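Local atomic coordinates of malonyl acyl carrier protein transacylase (Streptococcus pneumoniae, PDB entry 3IM8), a protein that probably transfers the malonyl group from malonyl-CoA to holo acyl carrier protein, making the malonyl-ACP used in fatty acid synthesis. Residues A9-Q14 and R59-A64; Q38-D43 and D107-V112; Y46-D49 and K54-Q57; Y94-A99 and C224-N229; E212-V217 and L243-V248. One frame throughout, in Å; residues are numbered along the deposited sequence.

Interaction 1 (A9-Q14 and R59-A64)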
# COMPACT_ATOMS: atom_id res chain seq x y z
N ALA A 9 1.75 1.96 5.28
CA ALA A 9 1.50 2.93 4.21
C ALA A 9 1.79 2.48 2.77
O ALA A 9 2.74 1.75 2.52
CB ALA A 9 2.32 4.26 4.50
N GLY A 10 0.96 2.98 1.85
CA GLY A 10 1.15 2.85 0.40
C GLY A 10 1.57 4.11 -0.34
O GLY A 10 1.73 5.21 0.22
N GLN A 11 1.77 3.93 -1.64
CA GLN A 11 2.19 5.02 -2.52
C GLN A 11 1.17 6.15 -2.43
O GLN A 11 0.00 5.88 -2.31
CB GLN A 11 2.26 4.47 -3.96
CG GLN A 11 2.89 5.33 -4.94
CD GLN A 11 2.87 4.69 -6.30
OE1 GLN A 11 3.20 3.51 -6.45
NE2 GLN A 11 2.44 5.45 -7.32
N GLY A 12 1.63 7.41 -2.49
CA GLY A 12 0.73 8.56 -2.39
C GLY A 12 0.86 9.26 -1.03
O GLY A 12 0.54 10.45 -0.89
N ALA A 13 1.37 8.55 -0.02
CA ALA A 13 1.46 9.18 1.33
C ALA A 13 2.82 9.87 1.57
O ALA A 13 3.00 10.54 2.60
CB ALA A 13 1.19 8.17 2.45
N GLN A 14 3.77 9.71 0.67
CA GLN A 14 5.09 10.34 0.86
C GLN A 14 5.01 11.89 1.01
O GLN A 14 4.05 12.52 0.57
CB GLN A 14 6.04 9.93 -0.29
CG GLN A 14 5.76 10.53 -1.73
CD GLN A 14 4.52 9.95 -2.46
OE1 GLN A 14 3.85 9.03 -1.97
NE2 GLN A 14 4.23 10.50 -3.65
N ARG A 59 8.97 5.22 -9.56
CA ARG A 59 10.17 4.40 -9.41
C ARG A 59 11.02 4.81 -8.18
O ARG A 59 11.79 3.99 -7.67
CB ARG A 59 11.04 4.37 -10.69
CG ARG A 59 11.83 5.69 -10.92
CD ARG A 59 13.21 5.47 -11.50
NE ARG A 59 13.24 4.72 -12.77
CZ ARG A 59 12.49 4.99 -13.84
NH1 ARG A 59 11.60 6.00 -13.83
NH2 ARG A 59 12.61 4.23 -14.92
N TYR A 60 10.90 6.07 -7.73
CA TYR A 60 11.57 6.52 -6.49
C TYR A 60 10.61 6.54 -5.29
O TYR A 60 11.03 6.30 -4.17
CB TYR A 60 12.21 7.91 -6.66
CG TYR A 60 13.11 8.00 -7.85
CD1 TYR A 60 14.26 7.23 -7.93
CD2 TYR A 60 12.78 8.82 -8.93
CE1 TYR A 60 15.08 7.30 -9.01
CE2 TYR A 60 13.60 8.90 -10.03
CZ TYR A 60 14.75 8.12 -10.07
OH TYR A 60 15.56 8.16 -11.18
N THR A 61 9.34 6.83 -5.51
CA THR A 61 8.39 6.79 -4.42
C THR A 61 8.38 5.44 -3.70
O THR A 61 8.31 5.38 -2.45
CB THR A 61 6.98 7.03 -4.93
OG1 THR A 61 7.01 8.17 -5.79
CG2 THR A 61 6.03 7.28 -3.77
N GLN A 62 8.39 4.37 -4.49
CA GLN A 62 8.20 3.04 -3.89
C GLN A 62 9.32 2.68 -2.92
O GLN A 62 9.05 2.37 -1.78
CB GLN A 62 7.91 1.96 -4.94
CG GLN A 62 6.55 2.24 -5.67
CD GLN A 62 6.00 1.02 -6.41
OE1 GLN A 62 6.47 -0.11 -6.23
NE2 GLN A 62 5.02 1.25 -7.27
N PRO A 63 10.60 2.77 -3.36
CA PRO A 63 11.69 2.49 -2.37
C PRO A 63 11.81 3.57 -1.29
O PRO A 63 12.19 3.28 -0.17
CB PRO A 63 12.93 2.39 -3.25
CG PRO A 63 12.59 3.21 -4.52
CD PRO A 63 11.13 2.86 -4.73
N ALA A 64 11.40 4.80 -1.59
CA ALA A 64 11.45 5.85 -0.57
C ALA A 64 10.55 5.53 0.58
O ALA A 64 10.98 5.58 1.72
CB ALA A 64 11.06 7.26 -1.15

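Interaction 2 (Q38-D43 and D107-V112)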
# COMPACT_ATOMS: atom_id res chain seq x y z
N GLN A 38 22.69 2.55 -0.25
CA GLN A 38 23.63 1.58 -0.86
C GLN A 38 22.99 0.66 -1.90
O GLN A 38 23.51 0.52 -2.99
CB GLN A 38 24.36 0.72 0.17
CG GLN A 38 25.70 0.24 -0.37
CD GLN A 38 26.70 -0.09 0.74
OE1 GLN A 38 27.92 -0.26 0.48
NE2 GLN A 38 26.20 -0.18 1.98
N VAL A 39 21.87 0.02 -1.57
CA VAL A 39 21.27 -0.90 -2.54
C VAL A 39 20.90 -0.16 -3.84
O VAL A 39 21.10 -0.66 -4.95
CB VAL A 39 20.04 -1.66 -1.94
CG1 VAL A 39 19.20 -2.36 -3.06
CG2 VAL A 39 20.48 -2.63 -0.88
N LEU A 40 20.35 1.03 -3.68
CA LEU A 40 19.87 1.83 -4.80
C LEU A 40 20.95 2.46 -5.71
O LEU A 40 20.71 2.68 -6.86
CB LEU A 40 18.98 2.95 -4.24
CG LEU A 40 17.78 2.33 -3.51
CD1 LEU A 40 17.08 3.37 -2.63
CD2 LEU A 40 16.81 1.77 -4.52
N GLY A 41 22.13 2.77 -5.18
CA GLY A 41 23.17 3.44 -5.97
C GLY A 41 22.98 4.95 -6.03
O GLY A 41 23.50 5.62 -6.94
N TYR A 42 22.21 5.49 -5.08
CA TYR A 42 21.99 6.95 -4.94
C TYR A 42 21.51 7.29 -3.52
O TYR A 42 21.03 6.42 -2.75
CB TYR A 42 21.04 7.50 -6.00
CG TYR A 42 19.63 6.98 -5.87
CD1 TYR A 42 18.79 7.39 -4.80
CD2 TYR A 42 19.13 6.07 -6.81
CE1 TYR A 42 17.47 6.89 -4.69
CE2 TYR A 42 17.83 5.59 -6.71
CZ TYR A 42 17.01 6.01 -5.65
OH TYR A 42 15.77 5.52 -5.57
N ASP A 43 21.70 8.55 -3.15
CA ASP A 43 21.43 9.01 -1.81
C ASP A 43 19.92 9.15 -1.67
O ASP A 43 19.39 10.16 -2.11
CB ASP A 43 22.13 10.40 -1.62
CG ASP A 43 21.99 10.95 -0.17
OD1 ASP A 43 21.15 10.52 0.63
OD2 ASP A 43 22.74 11.88 0.13
N ASP A 107 16.85 -6.96 -0.19
CA ASP A 107 16.10 -7.54 -1.31
C ASP A 107 14.84 -6.69 -1.67
O ASP A 107 14.56 -6.47 -2.86
CB ASP A 107 15.62 -8.94 -0.95
CG ASP A 107 16.70 -9.99 -1.11
OD1 ASP A 107 17.75 -9.65 -1.68
OD2 ASP A 107 16.51 -11.14 -0.61
N ALA A 108 14.11 -6.27 -0.64
CA ALA A 108 12.88 -5.51 -0.80
C ALA A 108 13.18 -4.21 -1.52
O ALA A 108 12.52 -3.85 -2.47
CB ALA A 108 12.28 -5.21 0.58
N VAL A 109 14.19 -3.50 -1.05
CA VAL A 109 14.54 -2.22 -1.62
C VAL A 109 14.81 -2.37 -3.12
O VAL A 109 14.26 -1.57 -3.90
CB VAL A 109 15.75 -1.63 -0.92
CG1 VAL A 109 16.16 -0.33 -1.57
CG2 VAL A 109 15.41 -1.37 0.57
N ALA A 110 15.64 -3.34 -3.53
CA ALA A 110 15.92 -3.46 -4.96
C ALA A 110 14.62 -3.84 -5.72
O ALA A 110 14.35 -3.33 -6.79
CB ALA A 110 17.04 -4.49 -5.26
N LEU A 111 13.82 -4.73 -5.13
CA LEU A 111 12.67 -5.27 -5.79
C LEU A 111 11.59 -4.24 -6.02
O LEU A 111 10.91 -4.28 -7.07
CB LEU A 111 12.11 -6.37 -4.93
CG LEU A 111 10.84 -7.08 -5.26
CD1 LEU A 111 10.91 -7.69 -6.68
CD2 LEU A 111 10.70 -8.14 -4.15
N VAL A 112 11.38 -3.33 -5.05
CA VAL A 112 10.35 -2.28 -5.25
C VAL A 112 10.82 -1.16 -6.20
O VAL A 112 9.99 -0.56 -6.87
CB VAL A 112 9.69 -1.69 -3.91
CG1 VAL A 112 9.02 -2.85 -3.03
CG2 VAL A 112 10.69 -0.90 -3.09

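Interaction 3 (Y46-D49 and K54-Q57)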
# COMPACT_ATOMS: atom_id res chain seq x y z
N TYR A 46 18.85 12.27 0.75
CA TYR A 46 18.84 13.52 -0.02
C TYR A 46 17.61 13.59 -0.97
O TYR A 46 16.91 14.61 -1.05
CB TYR A 46 20.13 13.62 -0.82
CG TYR A 46 20.20 14.91 -1.60
CD1 TYR A 46 20.40 16.15 -0.93
CD2 TYR A 46 20.04 14.92 -2.98
CE1 TYR A 46 20.43 17.37 -1.65
CE2 TYR A 46 20.07 16.10 -3.71
CZ TYR A 46 20.26 17.33 -3.05
OH TYR A 46 20.30 18.49 -3.81
N LEU A 47 17.31 12.49 -1.66
CA LEU A 47 16.09 12.46 -2.51
C LEU A 47 14.87 12.81 -1.69
O LEU A 47 14.09 13.71 -2.05
CB LEU A 47 15.92 11.10 -3.19
CG LEU A 47 14.81 10.88 -4.21
CD1 LEU A 47 15.15 9.75 -5.17
CD2 LEU A 47 13.51 10.61 -3.52
N ILE A 48 14.70 12.13 -0.56
CA ILE A 48 13.51 12.35 0.25
C ILE A 48 13.42 13.82 0.77
O ILE A 48 12.32 14.43 0.87
CB ILE A 48 13.39 11.29 1.43
CG1 ILE A 48 13.04 9.88 0.88
CG2 ILE A 48 12.28 11.68 2.39
CD1 ILE A 48 13.42 8.70 1.84
N ASP A 49 14.57 14.37 1.14
CA ASP A 49 14.65 15.67 1.74
C ASP A 49 14.61 16.88 0.77
O ASP A 49 14.34 18.03 1.22
CB ASP A 49 15.96 15.74 2.53
CG ASP A 49 15.97 14.82 3.71
OD1 ASP A 49 14.88 14.39 4.13
OD2 ASP A 49 17.05 14.54 4.22
N LYS A 54 11.16 13.99 -7.98
CA LYS A 54 11.58 12.59 -8.00
C LYS A 54 10.83 11.80 -6.93
O LYS A 54 10.45 10.66 -7.13
CB LYS A 54 13.09 12.47 -7.77
CG LYS A 54 13.96 12.95 -8.89
CD LYS A 54 15.23 12.21 -8.75
CE LYS A 54 16.40 13.00 -9.25
NZ LYS A 54 17.60 12.35 -8.64
N LEU A 55 10.65 12.41 -5.76
CA LEU A 55 9.98 11.74 -4.64
C LEU A 55 8.58 11.28 -5.08
O LEU A 55 8.11 10.21 -4.64
CB LEU A 55 9.92 12.64 -3.37
CG LEU A 55 9.21 12.12 -2.08
CD1 LEU A 55 9.81 10.77 -1.51
CD2 LEU A 55 9.10 13.14 -0.97
N ASN A 56 7.92 12.10 -5.92
CA ASN A 56 6.58 11.84 -6.44
C ASN A 56 6.57 11.01 -7.74
O ASN A 56 5.50 10.74 -8.28
CB ASN A 56 5.82 13.19 -6.66
CG ASN A 56 5.43 13.85 -5.34
OD1 ASN A 56 5.20 13.16 -4.34
ND2 ASN A 56 5.36 15.17 -5.32
N GLN A 57 7.76 10.62 -8.24
CA GLN A 57 7.91 9.67 -9.37
C GLN A 57 7.99 8.20 -8.92
O GLN A 57 8.97 7.79 -8.32
CB GLN A 57 9.13 10.00 -10.25
CG GLN A 57 9.01 11.35 -10.97
CD GLN A 57 10.33 11.74 -11.67
OE1 GLN A 57 11.07 10.86 -12.16
NE2 GLN A 57 10.66 13.09 -11.70

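Interaction 4 (Y94-A99 and C224-N229)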
# COMPACT_ATOMS: atom_id res chain seq x y z
N TYR A 94 4.85 -4.85 0.71
CA TYR A 94 6.26 -5.25 0.66
C TYR A 94 6.96 -4.90 1.95
O TYR A 94 7.76 -5.67 2.48
CB TYR A 94 7.01 -4.63 -0.52
CG TYR A 94 6.67 -5.24 -1.85
CD1 TYR A 94 5.45 -4.98 -2.46
CD2 TYR A 94 7.56 -6.10 -2.48
CE1 TYR A 94 5.14 -5.55 -3.71
CE2 TYR A 94 7.26 -6.67 -3.74
CZ TYR A 94 6.06 -6.38 -4.34
OH TYR A 94 5.77 -6.91 -5.56
N SER A 95 6.62 -3.72 2.47
CA SER A 95 7.10 -3.29 3.82
C SER A 95 6.70 -4.31 4.90
O SER A 95 7.52 -4.66 5.75
CB SER A 95 6.51 -1.91 4.17
OG SER A 95 6.79 -0.93 3.17
N ALA A 96 5.43 -4.76 4.84
CA ALA A 96 4.82 -5.80 5.67
C ALA A 96 5.49 -7.16 5.46
O ALA A 96 5.70 -7.91 6.42
CB ALA A 96 3.43 -5.89 5.31
N LEU A 97 5.86 -7.49 4.22
CA LEU A 97 6.66 -8.70 3.94
C LEU A 97 7.99 -8.67 4.65
O LEU A 97 8.42 -9.69 5.19
CB LEU A 97 6.87 -8.95 2.43
CG LEU A 97 5.62 -9.58 1.77
CD1 LEU A 97 5.76 -9.50 0.23
CD2 LEU A 97 5.36 -11.03 2.25
N VAL A 98 8.63 -7.51 4.65
CA VAL A 98 9.87 -7.29 5.42
C VAL A 98 9.64 -7.42 6.92
O VAL A 98 10.35 -8.18 7.61
CB VAL A 98 10.57 -5.95 5.09
CG1 VAL A 98 11.77 -5.67 6.09
CG2 VAL A 98 11.09 -5.96 3.66
N ALA A 99 8.61 -6.74 7.43
CA ALA A 99 8.29 -6.85 8.84
C ALA A 99 7.89 -8.27 9.25
O ALA A 99 8.14 -8.67 10.36
CB ALA A 99 7.21 -5.84 9.22
N CYS A 224 5.74 -13.75 11.35
CA CYS A 224 4.42 -13.41 11.83
C CYS A 224 3.43 -13.36 10.65
O CYS A 224 3.86 -13.16 9.50
CB CYS A 224 4.50 -12.13 12.64
SG CYS A 224 4.04 -10.70 11.70
N PRO A 225 2.14 -13.61 10.92
CA PRO A 225 1.18 -13.75 9.85
C PRO A 225 0.99 -12.40 9.14
O PRO A 225 0.97 -11.35 9.80
CB PRO A 225 -0.11 -14.19 10.55
CG PRO A 225 0.34 -14.71 11.95
CD PRO A 225 1.59 -13.92 12.25
N LEU A 226 0.89 -12.46 7.81
CA LEU A 226 0.61 -11.30 6.93
C LEU A 226 -0.70 -11.54 6.18
O LEU A 226 -0.88 -12.60 5.61
CB LEU A 226 1.76 -11.09 5.94
CG LEU A 226 1.57 -9.98 4.87
CD1 LEU A 226 2.89 -9.44 4.49
CD2 LEU A 226 0.92 -10.49 3.59
N VAL A 227 -1.63 -10.58 6.22
CA VAL A 227 -2.88 -10.64 5.47
C VAL A 227 -2.68 -9.97 4.10
O VAL A 227 -2.45 -8.76 4.01
CB VAL A 227 -4.04 -10.00 6.27
CG1 VAL A 227 -5.34 -10.11 5.52
CG2 VAL A 227 -4.17 -10.70 7.64
N GLY A 228 -2.74 -10.76 3.02
CA GLY A 228 -2.45 -10.21 1.70
C GLY A 228 -3.57 -9.41 1.08
O GLY A 228 -4.75 -9.66 1.31
N ASN A 229 -3.20 -8.43 0.26
CA ASN A 229 -4.13 -7.52 -0.41
C ASN A 229 -5.10 -8.23 -1.37
O ASN A 229 -6.30 -7.91 -1.46
CB ASN A 229 -3.31 -6.49 -1.22
CG ASN A 229 -2.69 -5.39 -0.35
OD1 ASN A 229 -2.97 -5.22 0.87
ND2 ASN A 229 -1.88 -4.60 -0.99

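Interaction 5 (E212-V217 and L243-V248)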
# COMPACT_ATOMS: atom_id res chain seq x y z
N GLU A 212 9.00 -12.27 -13.51
CA GLU A 212 10.36 -12.66 -13.83
C GLU A 212 11.28 -12.19 -12.71
O GLU A 212 12.19 -12.91 -12.31
CB GLU A 212 10.89 -12.03 -15.15
CG GLU A 212 10.04 -12.14 -16.40
CD GLU A 212 10.68 -11.34 -17.60
OE1 GLU A 212 10.10 -10.30 -18.08
OE2 GLU A 212 11.77 -11.74 -18.03
N THR A 213 11.07 -10.96 -12.21
CA THR A 213 11.98 -10.40 -11.20
C THR A 213 11.78 -11.18 -9.92
O THR A 213 12.75 -11.47 -9.23
CB THR A 213 11.73 -8.89 -10.92
OG1 THR A 213 11.98 -8.15 -12.12
CG2 THR A 213 12.69 -8.38 -9.84
N LEU A 214 10.52 -11.48 -9.60
CA LEU A 214 10.18 -12.18 -8.36
C LEU A 214 10.77 -13.59 -8.31
O LEU A 214 11.21 -14.05 -7.25
CB LEU A 214 8.66 -12.20 -8.09
CG LEU A 214 8.09 -10.86 -7.60
CD1 LEU A 214 6.57 -10.87 -7.85
CD2 LEU A 214 8.49 -10.60 -6.14
N ALA A 215 10.75 -14.29 -9.45
CA ALA A 215 11.37 -15.64 -9.54
C ALA A 215 12.82 -15.70 -8.98
O ALA A 215 13.27 -16.74 -8.43
CB ALA A 215 11.30 -16.14 -11.01
N GLN A 216 13.52 -14.57 -9.10
CA GLN A 216 14.87 -14.40 -8.58
C GLN A 216 14.94 -14.12 -7.08
O GLN A 216 16.03 -14.18 -6.48
CB GLN A 216 15.62 -13.28 -9.36
CG GLN A 216 15.88 -13.61 -10.84
CD GLN A 216 16.30 -15.08 -11.07
OE1 GLN A 216 15.76 -15.74 -11.95
NE2 GLN A 216 17.23 -15.59 -10.26
N VAL A 217 13.81 -13.78 -6.47
CA VAL A 217 13.81 -13.39 -5.08
C VAL A 217 13.50 -14.62 -4.27
O VAL A 217 12.54 -15.34 -4.53
CB VAL A 217 12.76 -12.29 -4.75
CG1 VAL A 217 12.74 -11.98 -3.23
CG2 VAL A 217 12.95 -11.01 -5.60
N LEU A 243 1.31 -14.32 -5.75
CA LEU A 243 0.37 -13.34 -5.23
C LEU A 243 0.83 -11.90 -5.52
O LEU A 243 0.02 -11.04 -5.84
CB LEU A 243 0.11 -13.59 -3.73
CG LEU A 243 -0.77 -14.80 -3.38
CD1 LEU A 243 -0.74 -15.20 -1.86
CD2 LEU A 243 -2.22 -14.65 -3.81
N LEU A 244 2.14 -11.64 -5.41
CA LEU A 244 2.66 -10.31 -5.69
C LEU A 244 2.56 -10.01 -7.19
O LEU A 244 2.28 -8.88 -7.61
CB LEU A 244 4.08 -10.18 -5.19
CG LEU A 244 4.15 -10.22 -3.66
CD1 LEU A 244 5.57 -10.32 -3.30
CD2 LEU A 244 3.46 -9.01 -3.00
N THR A 245 2.77 -11.05 -8.00
CA THR A 245 2.52 -10.98 -9.41
C THR A 245 1.11 -10.50 -9.73
O THR A 245 0.97 -9.58 -10.49
CB THR A 245 2.82 -12.31 -10.07
OG1 THR A 245 4.23 -12.48 -10.05
CG2 THR A 245 2.30 -12.33 -11.52
N ARG A 246 0.09 -11.10 -9.12
CA ARG A 246 -1.32 -10.68 -9.34
C ARG A 246 -1.70 -9.36 -8.67
O ARG A 246 -2.54 -8.62 -9.18
CB ARG A 246 -2.29 -11.79 -8.95
CG ARG A 246 -2.12 -13.05 -9.83
CD ARG A 246 -3.31 -13.98 -9.72
NE ARG A 246 -3.41 -14.55 -8.39
CZ ARG A 246 -4.47 -14.45 -7.58
NH1 ARG A 246 -5.55 -13.76 -7.91
NH2 ARG A 246 -4.43 -15.04 -6.41
N GLN A 247 -1.08 -9.09 -7.52
CA GLN A 247 -1.42 -7.89 -6.75
C GLN A 247 -1.46 -6.60 -7.58
O GLN A 247 -2.36 -5.78 -7.35
CB GLN A 247 -0.49 -7.72 -5.54
CG GLN A 247 -0.86 -6.60 -4.60
CD GLN A 247 0.40 -5.81 -4.17
OE1 GLN A 247 1.29 -5.52 -4.99
NE2 GLN A 247 0.47 -5.46 -2.88
N VAL A 248 -0.52 -6.42 -8.51
CA VAL A 248 -0.39 -5.18 -9.32
C VAL A 248 -1.54 -5.02 -10.34
O VAL A 248 -1.89 -3.92 -10.76
CB VAL A 248 1.07 -4.96 -9.94
CG1 VAL A 248 2.14 -4.83 -8.86
CG2 VAL A 248 1.46 -6.06 -10.91

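Interaction 1 (A9-Q14 and R59-A64)
Gln11 sends CG opposite its backbone N (chi1 -169°) and stays extended beyond it, which carries its amide out of the loop toward helix 58-78 and Gln62. That residue is stretched out too, and its NE2 donates to Gln11 OE1 at 3.0 Å. The bond is bent (N-H...O angle 138°), its donor tilted out of the carbonyl plane and its acceptor off the amide plane of Gln62.

Gln14 takes the other course. Its chi1 of 71° tucks CG in over the main chain, flanked by N and C, and a second bend at chi2 folds the chain back over its own loop. Gln14 OE1 thereby reaches Gly12 N at 2.8 Å, the N lying in the plane of the Gln14 side-chain carbonyl, on a lone pair. This ties Gln14, just past the Gly10-Ala13 type II turn, back to Gly12 within it.

Between the two loop glutamines, Thr61 pushes its methyl in from the helix. CG2 lies 3.3 Å from Gln14 OE1 and 3.9 Å from Gln11 CG, and the Thr61 side chain stands roughly perpendicular to both. Its hydroxyl is bound to Leu55 O instead, while Gln14 NE2 holds Asn56 OD1 and Gln62 OE1 receives Arg115 NH1. Gln14 and Gln62 are thus each held through both amide atoms.

An acetate ion, probably from the crystallisation liquor though such ions often mark a pocket, lies about 3 Å from the side chain of Gln11, itself about 6 Å from that of Ser90, the predicted nucleophile. The Gly10-Gln11-Gly12 loop after the first strand is a hallmark of malonyl transacylases, bordering the active-site pocket.

Interaction 2 (Q38-D43 and D107-V112)
Val39 and Leu40 meet Val109 and Ala110 through hydrocarbon for the most part, and the shortest sound polar bond beside them stays within one helix, from Val112 N to Ala108 O at 2.9 Å. With the amides engaged along their own helix, what faces helix 27-40 is mainly the side chains of Val109 and Ala110.

Val109 CG1 is at the middle of the contact. It comes in across the branch point of Leu40, 3.7 Å from CG and equally far from CD2, with the two side chains nearly perpendicular. Its chi1 of 177° puts CG1 opposite the backbone N and so out toward the neighbouring helix. Val39 works beside it: its own CG1 lies 3.9 Å from Val109 CG1 and 3.7 Å from Ala110 CB. The same branch of Val39 also lies 3.7 Å from Ala110 N.

Helix 27-40 ends here, and Gly41, with positive phi, turns the chain away. Pro63 and Leu66 of helix 58-78 also touch Leu40 and Val109, respectively.

With its side chains all apolar, the contact has no directional bond to fix its geometry, so across these segments the fit rests on van der Waals packing.

Interaction 3 (Y46-D49 and K54-Q57)
Leu47, Ile48 and Leu55 make the apolar part of this contact, which joins two short helices that follow each other in the chain. Leu47 approaches Leu55 at its root: CD2 lies 3.9 Å from Leu55 CA and 4.1 Å from Leu55 CB, so the methyl rests on the base of the side chain rather than on its branches. The chi1 of -174° swings Leu47 CG opposite its backbone N and carries that methyl across. Ile48, whose CB points away from helix 52-55, still joins in through CG1, which meets Leu55 CD1 at 4.1 Å. These are ordinary van der Waals distances, and Leu55 is touched by both residues.

Side chain against backbone comes next. The second methyl of Leu55, CD2, sits 3.9 Å from Ile48 O. Lys54 contributes only its aliphatic root, CB lying 4.3 Å from Leu47 CG.

Charges stay at the periphery. Lys54 NZ reaches on to a salt bridge with Glu51, between the two segments, and the carboxylate of Asp49, whose CB points away from helix 52-55, pairs with Arg45 and Arg20.

Helix 58-78 touches both short helices: Tyr60 meets both Leu47 and Lys54, Ala64 meets Leu55, and Thr68 meets Ile48. The two consecutive helices 44-50 and 52-55 thereby pack on that long helix, with Met18 of the loop before helix 20-25 adding to the cover of Ile48.

Interaction 4 (Y94-A99 and C224-N229)
Leu226 presses its CD1 methyl against Ala96 and Leu97 on helix 92-99, the helix that follows the predicted nucleophile Ser90 in what looks like a nucleophile elbow of the GxSxG kind. That one methyl does nearly all the touching. It lies 3.7 Å from Ala96 CB and 3.7 Å from Leu97 CD2, and between these two it drops onto the peptide that links them, 3.6 Å from Ala96 C.

Leu226 reaches there because its chi1 of 175° extends CG opposite the backbone N. Leu97 starts from a CB that points away from the loop, yet a chi1 of -79° sets its CG beside the backbone N, and from there CD2 reaches Leu226 CD1.

Further out, strand 85-88 holds the loop in place: Pro225 and Val227 both share backbone hydrogen bonds with Val86, whose side chain also touches Ala96 and Leu226. Leu97 in turn leans on Leu244 of helix 240-247. The contact is buried, without polar bonds across it, and the side chain of Ala96 is about 11 Å from that of Ser90.

At its centre the methyl also meets the backbone amide of the second helix residue, with Leu97 N 3.6 Å from Leu226 CD1.

Interaction 5 (E212-V217 and L243-V248)
Leu214 reaches from helix 204-215 to helix 240-247 and sets its CD1 methyl against Leu244 and Thr245. A chi1 of -76° places CG opposite the carbonyl carbon, next to the backbone N, and from there the chain runs outward to its two methyls. CD1 leads, 3.7 Å from Leu244 CB and 3.6 Å from Thr245 OG1. The other branch covers the flank, with CD2 4.1 Å from Leu244 CD1.

Leu244 has the same first rotamer, at -68°, and comes from the opposing helix; the two leucine side chains stand close to perpendicular. Leu214 meets the root of Leu244 with one methyl and the end of it with the other.

The side chains of Thr245 and Leu214 point in opposite senses as they pass. With chi1 at -70° the Thr245 hydroxyl lies beside its own backbone N, which turns OG1 back toward the preceding helical turn, where it bonds to Ala241 O. The oxygen that Leu214 CD1 touches is thus already engaged, and a methyl can lie on it without burying an unmet polar group.

Behind Leu214 the backbone is tied by a bond from Val217 N to Leu214 O at 2.7 Å.

On the other segment, Gln247 couples the helix to the catalytic region: its NE2 bonds to Ser90 O and its backbone O to His199 ND1, both of these being predicted active-site residues. Helix 92-99 lies against Leu244 through Glu93 and Tyr94, and helix 105-122 supports Leu214 through Leu111, so helices 204-215 and 240-247 pack together with these two beside them.

Only interaction 1 carries a hydrogen bond between its segments; its Gln11 approaches the predicted active site, as does Gln247 of interaction 5. The other four are mainly van der Waals contacts. Interactions 3, 4 and 5 are buried, while 1 and 2 are partly buried. Helix 58-78 connects the first three: it supplies one side of interaction 1, its Tyr60 and Pro63 touch Tyr42 of interaction 2, and its Thr61 and Tyr60 touch Leu55 and Lys54 of interaction 3. Helix 105-122 carries the packing onward, Leu111 touching both Tyr94 of interaction 4 and Leu214 of interaction 5. Interactions 4 and 5 also meet directly, whereas interaction 3, about 25 Å from either between centres, stands apart.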